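Local coordinates for protein adenosyl-chloride synthase (Thermotoga maritima, PDB 2ZBV) that binds adenosine and probably splits S-adenosyl-L-methionine by attack of a small nucleophile such as chloride, releasing methionine, at residues Phe4-Leu10 and Ile32-Val38; His48-Arg52 and Val174-Asp178. One frame throughout, in Å; residues are numbered along the deposited sequence.

Contact 1: Phe4-Leu10 and Ile32-Val38. With ADN (adenosine), chain D.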
loop_
_atom_site.group_PDB
_atom_site.type_symbol
_atom_site.label_atom_id
_atom_site.label_comp_id
_atom_site.label_asym_id
_atom_site.label_seq_id
_atom_site.Cartn_x
_atom_site.Cartn_y
_atom_site.Cartn_z
ATOM N N PHE A 4 -2.200 9.881 -8.480
ATOM C CA PHE A 4 -3.437 9.475 -7.800
ATOM C C PHE A 4 -3.418 9.729 -6.284
ATOM O O PHE A 4 -2.563 9.198 -5.569
ATOM C CB PHE A 4 -3.634 7.981 -8.116
ATOM C CG PHE A 4 -5.056 7.472 -7.995
ATOM C CD1 PHE A 4 -6.123 8.323 -7.710
ATOM C CD2 PHE A 4 -5.310 6.105 -8.162
ATOM C CE1 PHE A 4 -7.433 7.819 -7.592
ATOM C CE2 PHE A 4 -6.610 5.585 -8.045
ATOM C CZ PHE A 4 -7.674 6.452 -7.757
ATOM N N LEU A 5 -4.370 10.530 -5.801
ATOM C CA LEU A 5 -4.465 10.877 -4.374
ATOM C C LEU A 5 -5.915 10.765 -3.858
ATOM O O LEU A 5 -6.824 11.369 -4.427
ATOM C CB LEU A 5 -3.943 12.308 -4.178
ATOM C CG LEU A 5 -3.989 13.025 -2.821
ATOM C CD1 LEU A 5 -3.273 12.212 -1.762
ATOM C CD2 LEU A 5 -3.305 14.393 -2.961
ATOM N N THR A 6 -6.127 9.994 -2.788
ATOM C CA THR A 6 -7.468 9.817 -2.208
ATOM C C THR A 6 -7.414 9.505 -0.706
ATOM O O THR A 6 -6.339 9.396 -0.115
ATOM C CB THR A 6 -8.240 8.623 -2.839
ATOM O OG1 THR A 6 -7.752 7.397 -2.277
ATOM C CG2 THR A 6 -8.067 8.577 -4.372
ATOM N N ASP A 7 -8.596 9.341 -0.113
ATOM C CA ASP A 7 -8.738 8.984 1.295
ATOM C C ASP A 7 -9.443 7.623 1.336
ATOM O O ASP A 7 -10.044 7.259 2.341
ATOM C CB ASP A 7 -9.579 10.042 2.038
ATOM C CG ASP A 7 -11.010 10.159 1.494
ATOM O OD1 ASP A 7 -11.249 9.763 0.335
ATOM O OD2 ASP A 7 -11.895 10.667 2.218
ATOM N N TRP A 8 -9.350 6.869 0.240
ATOM C CA TRP A 8 -10.026 5.575 0.146
ATOM C C TRP A 8 -9.382 4.422 0.910
ATOM O O TRP A 8 -10.068 3.477 1.285
ATOM C CB TRP A 8 -10.188 5.148 -1.317
ATOM C CG TRP A 8 -10.868 6.156 -2.208
ATOM C CD1 TRP A 8 -11.445 7.339 -1.838
ATOM C CD2 TRP A 8 -10.934 6.109 -3.636
ATOM N NE1 TRP A 8 -11.852 8.037 -2.950
ATOM C CE2 TRP A 8 -11.550 7.305 -4.067
ATOM C CE3 TRP A 8 -10.525 5.171 -4.595
ATOM C CZ2 TRP A 8 -11.766 7.593 -5.423
ATOM C CZ3 TRP A 8 -10.738 5.458 -5.948
ATOM C CH2 TRP A 8 -11.353 6.661 -6.345
ATOM N N GLY A 9 -8.078 4.497 1.135
ATOM C CA GLY A 9 -7.381 3.431 1.842
ATOM C C GLY A 9 -6.995 2.318 0.878
ATOM O O GLY A 9 -7.647 2.131 -0.139
ATOM N N LEU A 10 -5.936 1.577 1.190
ATOM C CA LEU A 10 -5.490 0.486 0.326
ATOM C C LEU A 10 -6.120 -0.840 0.734
ATOM O O LEU A 10 -5.962 -1.856 0.052
ATOM C CB LEU A 10 -3.962 0.367 0.360
ATOM C CG LEU A 10 -3.176 1.441 -0.403
ATOM C CD1 LEU A 10 -1.681 1.214 -0.217
ATOM C CD2 LEU A 10 -3.537 1.400 -1.882
ATOM N N ILE A 32 0.601 6.711 -10.896
ATOM C CA ILE A 32 1.497 6.740 -9.749
ATOM C C ILE A 32 0.686 7.186 -8.554
ATOM O O ILE A 32 0.111 8.259 -8.559
ATOM C CB ILE A 32 2.667 7.716 -9.942
ATOM C CG1 ILE A 32 3.491 7.290 -11.166
ATOM C CG2 ILE A 32 3.525 7.743 -8.664
ATOM C CD1 ILE A 32 4.788 8.065 -11.353
ATOM N N ASP A 33 0.624 6.334 -7.543
ATOM C CA ASP A 33 -0.115 6.650 -6.334
ATOM C C ASP A 33 0.691 7.629 -5.492
ATOM O O ASP A 33 1.861 7.399 -5.201
ATOM C CB ASP A 33 -0.372 5.378 -5.526
ATOM C CG ASP A 33 -1.270 4.389 -6.256
ATOM O OD1 ASP A 33 -1.039 3.171 -6.117
ATOM O OD2 ASP A 33 -2.213 4.823 -6.955
ATOM N N ILE A 34 0.068 8.739 -5.134
ATOM C CA ILE A 34 0.707 9.726 -4.284
ATOM C C ILE A 34 0.475 9.155 -2.886
ATOM O O ILE A 34 1.416 8.980 -2.109
ATOM C CB ILE A 34 0.049 11.110 -4.489
ATOM C CG1 ILE A 34 0.410 11.618 -5.898
ATOM C CG2 ILE A 34 0.523 12.100 -3.418
ATOM C CD1 ILE A 34 -0.272 12.911 -6.303
ATOM N N THR A 35 -0.791 8.858 -2.594
ATOM C CA THR A 35 -1.212 8.219 -1.345
ATOM C C THR A 35 -2.715 8.028 -1.335
ATOM O O THR A 35 -3.456 8.811 -1.913
ATOM C CB THR A 35 -0.837 8.992 -0.055
ATOM O OG1 THR A 35 -1.327 8.257 1.080
ATOM C CG2 THR A 35 -1.468 10.360 -0.025
ATOM N N HIS A 36 -3.155 6.964 -0.686
ATOM C CA HIS A 36 -4.576 6.675 -0.589
ATOM C C HIS A 36 -4.941 6.596 0.877
ATOM O O HIS A 36 -6.021 6.116 1.237
ATOM C CB HIS A 36 -4.878 5.355 -1.291
ATOM C CG HIS A 36 -4.695 5.424 -2.774
ATOM N ND1 HIS A 36 -5.510 6.183 -3.582
ATOM C CD2 HIS A 36 -3.752 4.889 -3.584
ATOM C CE1 HIS A 36 -5.078 6.115 -4.828
ATOM N NE2 HIS A 36 -4.012 5.336 -4.857
ATOM N N GLU A 37 -4.030 7.085 1.715
ATOM C CA GLU A 37 -4.223 7.052 3.155
ATOM C C GLU A 37 -4.498 8.398 3.814
ATOM O O GLU A 37 -4.233 8.564 5.003
ATOM C CB GLU A 37 -3.013 6.408 3.835
ATOM C CG GLU A 37 -2.656 5.023 3.315
ATOM C CD GLU A 37 -3.825 4.066 3.350
ATOM O OE1 GLU A 37 -4.544 4.043 4.370
ATOM O OE2 GLU A 37 -4.022 3.329 2.361
ATOM N N VAL A 38 -4.995 9.368 3.055
ATOM C CA VAL A 38 -5.346 10.644 3.666
ATOM C C VAL A 38 -6.456 10.254 4.633
ATOM O O VAL A 38 -7.295 9.425 4.290
ATOM C CB VAL A 38 -5.948 11.642 2.648
ATOM C CG1 VAL A 38 -6.490 12.865 3.390
ATOM C CG2 VAL A 38 -4.897 12.055 1.628
HETATM O "O5'" ADN D . -16.811 8.664 -3.570
HETATM C "C5'" ADN D . -15.618 8.573 -2.784
HETATM C "C4'" ADN D . -15.713 9.535 -1.603
HETATM O "O4'" ADN D . -16.820 9.205 -0.711
HETATM C "C3'" ADN D . -14.447 9.526 -0.714
HETATM O "O3'" ADN D . -13.505 10.497 -1.164
HETATM C "C2'" ADN D . -15.010 9.811 0.696
HETATM O "O2'" ADN D . -14.489 11.025 1.238
HETATM C "C1'" ADN D . -16.527 9.877 0.531
HETATM N N9 ADN D . -17.186 9.195 1.659
HETATM C C8 ADN D . -17.156 7.842 1.923
HETATM N N7 ADN D . -17.834 7.573 2.996
HETATM C C5 ADN D . -18.344 8.720 3.497
HETATM C C6 ADN D . -19.145 9.052 4.625
HETATM N N6 ADN D . -19.579 8.063 5.500
HETATM N N1 ADN D . -19.473 10.348 4.822
HETATM C C2 ADN D . -19.065 11.323 3.985
HETATM N N3 ADN D . -18.311 11.052 2.915
HETATM C C4 ADN D . -17.934 9.784 2.639
HETATM O O HOH W 1 -8.626 7.231 4.568
HETATM O O HOH W 2 -5.721 1.448 4.069
#

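Contact 2: His48-Arg52 and Val174-Asp178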
loop_
_atom_site.group_PDB
_atom_site.type_symbol
_atom_site.label_atom_id
_atom_site.label_comp_id
_atom_site.label_asym_id
_atom_site.label_seq_id
_atom_site.Cartn_x
_atom_site.Cartn_y
_atom_site.Cartn_z
ATOM N N HIS A 48 -2.591 19.925 1.125
ATOM C CA HIS A 48 -1.157 20.079 1.380
ATOM C C HIS A 48 -0.329 18.975 0.726
ATOM O O HIS A 48 0.672 19.254 0.061
ATOM C CB HIS A 48 -0.890 20.085 2.885
ATOM C CG HIS A 48 -1.298 21.355 3.559
ATOM N ND1 HIS A 48 -0.680 22.560 3.303
ATOM C CD2 HIS A 48 -2.263 21.611 4.474
ATOM C CE1 HIS A 48 -1.247 23.505 4.032
ATOM N NE2 HIS A 48 -2.211 22.955 4.752
ATOM N N VAL A 49 -0.734 17.721 0.928
ATOM C CA VAL A 49 -0.023 16.579 0.338
ATOM C C VAL A 49 0.026 16.704 -1.187
ATOM O O VAL A 49 1.045 16.415 -1.812
ATOM C CB VAL A 49 -0.708 15.226 0.685
ATOM C CG1 VAL A 49 -0.006 14.093 -0.061
ATOM C CG2 VAL A 49 -0.633 14.960 2.202
ATOM N N LEU A 50 -1.083 17.136 -1.776
ATOM C CA LEU A 50 -1.176 17.304 -3.228
ATOM C C LEU A 50 -0.134 18.292 -3.737
ATOM O O LEU A 50 0.624 18.002 -4.660
ATOM C CB LEU A 50 -2.566 17.816 -3.607
ATOM C CG LEU A 50 -2.745 18.183 -5.081
ATOM C CD1 LEU A 50 -2.631 16.926 -5.933
ATOM C CD2 LEU A 50 -4.117 18.844 -5.275
ATOM N N TYR A 51 -0.096 19.472 -3.136
ATOM C CA TYR A 51 0.877 20.469 -3.568
ATOM C C TYR A 51 2.314 19.957 -3.453
ATOM O O TYR A 51 3.073 19.985 -4.417
ATOM C CB TYR A 51 0.729 21.748 -2.750
ATOM C CG TYR A 51 1.868 22.709 -2.983
ATOM C CD1 TYR A 51 2.099 23.253 -4.248
ATOM C CD2 TYR A 51 2.744 23.045 -1.949
ATOM C CE1 TYR A 51 3.177 24.108 -4.478
ATOM C CE2 TYR A 51 3.827 23.899 -2.171
ATOM C CZ TYR A 51 4.035 24.423 -3.435
ATOM O OH TYR A 51 5.107 25.250 -3.658
ATOM N N ARG A 52 2.686 19.483 -2.272
ATOM C CA ARG A 52 4.042 18.990 -2.065
ATOM C C ARG A 52 4.440 17.876 -3.022
ATOM O O ARG A 52 5.545 17.886 -3.563
ATOM C CB ARG A 52 4.209 18.576 -0.601
ATOM C CG ARG A 52 3.947 19.769 0.300
ATOM C CD ARG A 52 4.046 19.506 1.774
ATOM N NE ARG A 52 3.547 20.682 2.485
ATOM C CZ ARG A 52 3.758 20.933 3.772
ATOM N NH1 ARG A 52 4.468 20.089 4.508
ATOM N NH2 ARG A 52 3.248 22.029 4.318
ATOM N N VAL A 174 0.558 23.021 11.910
ATOM C CA VAL A 174 1.084 21.709 11.549
ATOM C C VAL A 174 0.277 21.260 10.332
ATOM O O VAL A 174 -0.952 21.148 10.394
ATOM C CB VAL A 174 0.876 20.685 12.688
ATOM C CG1 VAL A 174 1.274 19.288 12.217
ATOM C CG2 VAL A 174 1.700 21.085 13.909
ATOM N N ALA A 175 0.967 21.011 9.228
ATOM C CA ALA A 175 0.306 20.592 8.000
ATOM C C ALA A 175 0.252 19.073 7.838
ATOM O O ALA A 175 -0.776 18.514 7.429
ATOM C CB ALA A 175 1.016 21.209 6.802
ATOM N N ILE A 176 1.357 18.409 8.163
ATOM C CA ILE A 176 1.443 16.963 8.008
ATOM C C ILE A 176 2.350 16.300 9.033
ATOM O O ILE A 176 3.435 16.801 9.326
ATOM C CB ILE A 176 2.020 16.592 6.625
ATOM C CG1 ILE A 176 1.158 17.188 5.510
ATOM C CG2 ILE A 176 2.129 15.070 6.494
ATOM C CD1 ILE A 176 1.782 17.072 4.139
ATOM N N VAL A 177 1.890 15.178 9.577
ATOM C CA VAL A 177 2.690 14.378 10.507
ATOM C C VAL A 177 2.935 13.106 9.695
ATOM O O VAL A 177 1.974 12.414 9.339
ATOM C CB VAL A 177 1.911 14.011 11.796
ATOM C CG1 VAL A 177 2.704 12.989 12.618
ATOM C CG2 VAL A 177 1.658 15.265 12.638
ATOM N N ASP A 178 4.194 12.802 9.375
ATOM C CA ASP A 178 4.470 11.607 8.573
ATOM C C ASP A 178 4.626 10.311 9.361
ATOM O O ASP A 178 4.400 10.265 10.570
ATOM C CB ASP A 178 5.696 11.818 7.666
ATOM C CG ASP A 178 7.000 11.930 8.436
ATOM O OD1 ASP A 178 7.079 11.447 9.584
ATOM O OD2 ASP A 178 7.964 12.491 7.873
#

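Contact 1: Phe4-Leu10 and Ile32-Val38
His36 sets its ring edge-on to the face of Phe4, CE1 lying 3.3 Å from CD2 of Phe4, with the planes at 83° in a T-shaped pair. Two polar neighbours fix the rotation of the imidazole. Its ND1 shares a hydrogen bond of 2.9 Å with Thr6 OG1, while NE2, on its other flank, donates to Asp33 OD2, which lies in the ring plane although the nitrogen meets the carboxylate from above. Thr6 OG1, placed between its own backbone N and carbonyl carbon (chi1 78°), also accepts from Trp8 N, closing an ST turn. Gly9 N reaches His36 O at 2.6 Å, and Glu37, bent at chi2, brings OE2 to Leu10 N in a weak bond. The backbones carrying these groups belong to a beta-alpha-beta unit, whose parallel strands 2-6 and 31-33 pair through Phe4 N to Ile32 O. A beta bulge puts Ile34, its N donating to Phe4 O, as an extra residue opposite the step from Phe4 to Leu5; pairing resumes with Thr6 N to Thr35 O. Farther out, Lys19 makes a salt bridge to Asp33 OD1. Past the strand end, Asp7 holds the adenosine ribose, OD1 to O3' at 2.8 Å and OD2 to O2' at 2.8 Å. Bonds on both sides of Asp7 probably fix the turn that presents it, and its two-oxygen grip is consistent with recognition of a ribose with both hydroxyls in place.

Contact 2: His48-Arg52 and Val174-Asp178
Helix segment 48-52 runs across strand segment 174-177 at 79°, the two axes 9.4 Å apart at their closest approach, and His48 and Ala175 bring their CA atoms to 6.8 Å. The strand is distorted here by a classic beta bulge, in which Ala175 and Ile176 both face Ser184 of the adjoining antiparallel strand; both residues also direct their side chains at the helix. The methyl of Ala175 sits over the centre of the His48 imidazole in a CH-pi contact, CB 4.0 Å from the ring centroid and only 7° off its normal. The bulge's second residue, Ile176, meets Val49 at about a right angle, its CD1 3.7 Å from Val49 CG2. One turn after His48, the side chain of Arg52, extended from CG to NE, runs antiparallel alongside the Ile176 side chain, with CD and NH1 each 4.1 Å from Ile176 CD1. The polar partners of the guanidinium lie outside the strand segment: NH2 donates to Thr185 O, and the group makes a cation-pi contact with Phe237, so a buried charge is anchored in the C-terminal sheet. The contact thus joins a helix of the N-terminal family domain to the C-terminal one through methyl groups, an imidazole face and an arginine. Arg52 NH2 ends 3.4 Å from Ala175 CB.

Contact 1 closes along the chain before contact 2 opens, and their centres lie 13 Å apart. Strand 31-33 leads on to helix 43-54, which supplies the first half of contact 2 and packs against contact 1: Leu5 CD2 lies 3.6 Å from Leu50 CB, and Ile34 CG2 is 3.9 Å from Val49 CG1. Val49 therefore touches Leu5 of strand 2-6 and the chain just after strand 31-33, as well as the C-terminal sheet. Both contacts also reach the second subunit. The adenosine site at Asp7 is completed by Asn182, Val242 and Leu244 of the third subunit, so the joint made by contact 2 may influence how the two halves of such a site are set across the subunits.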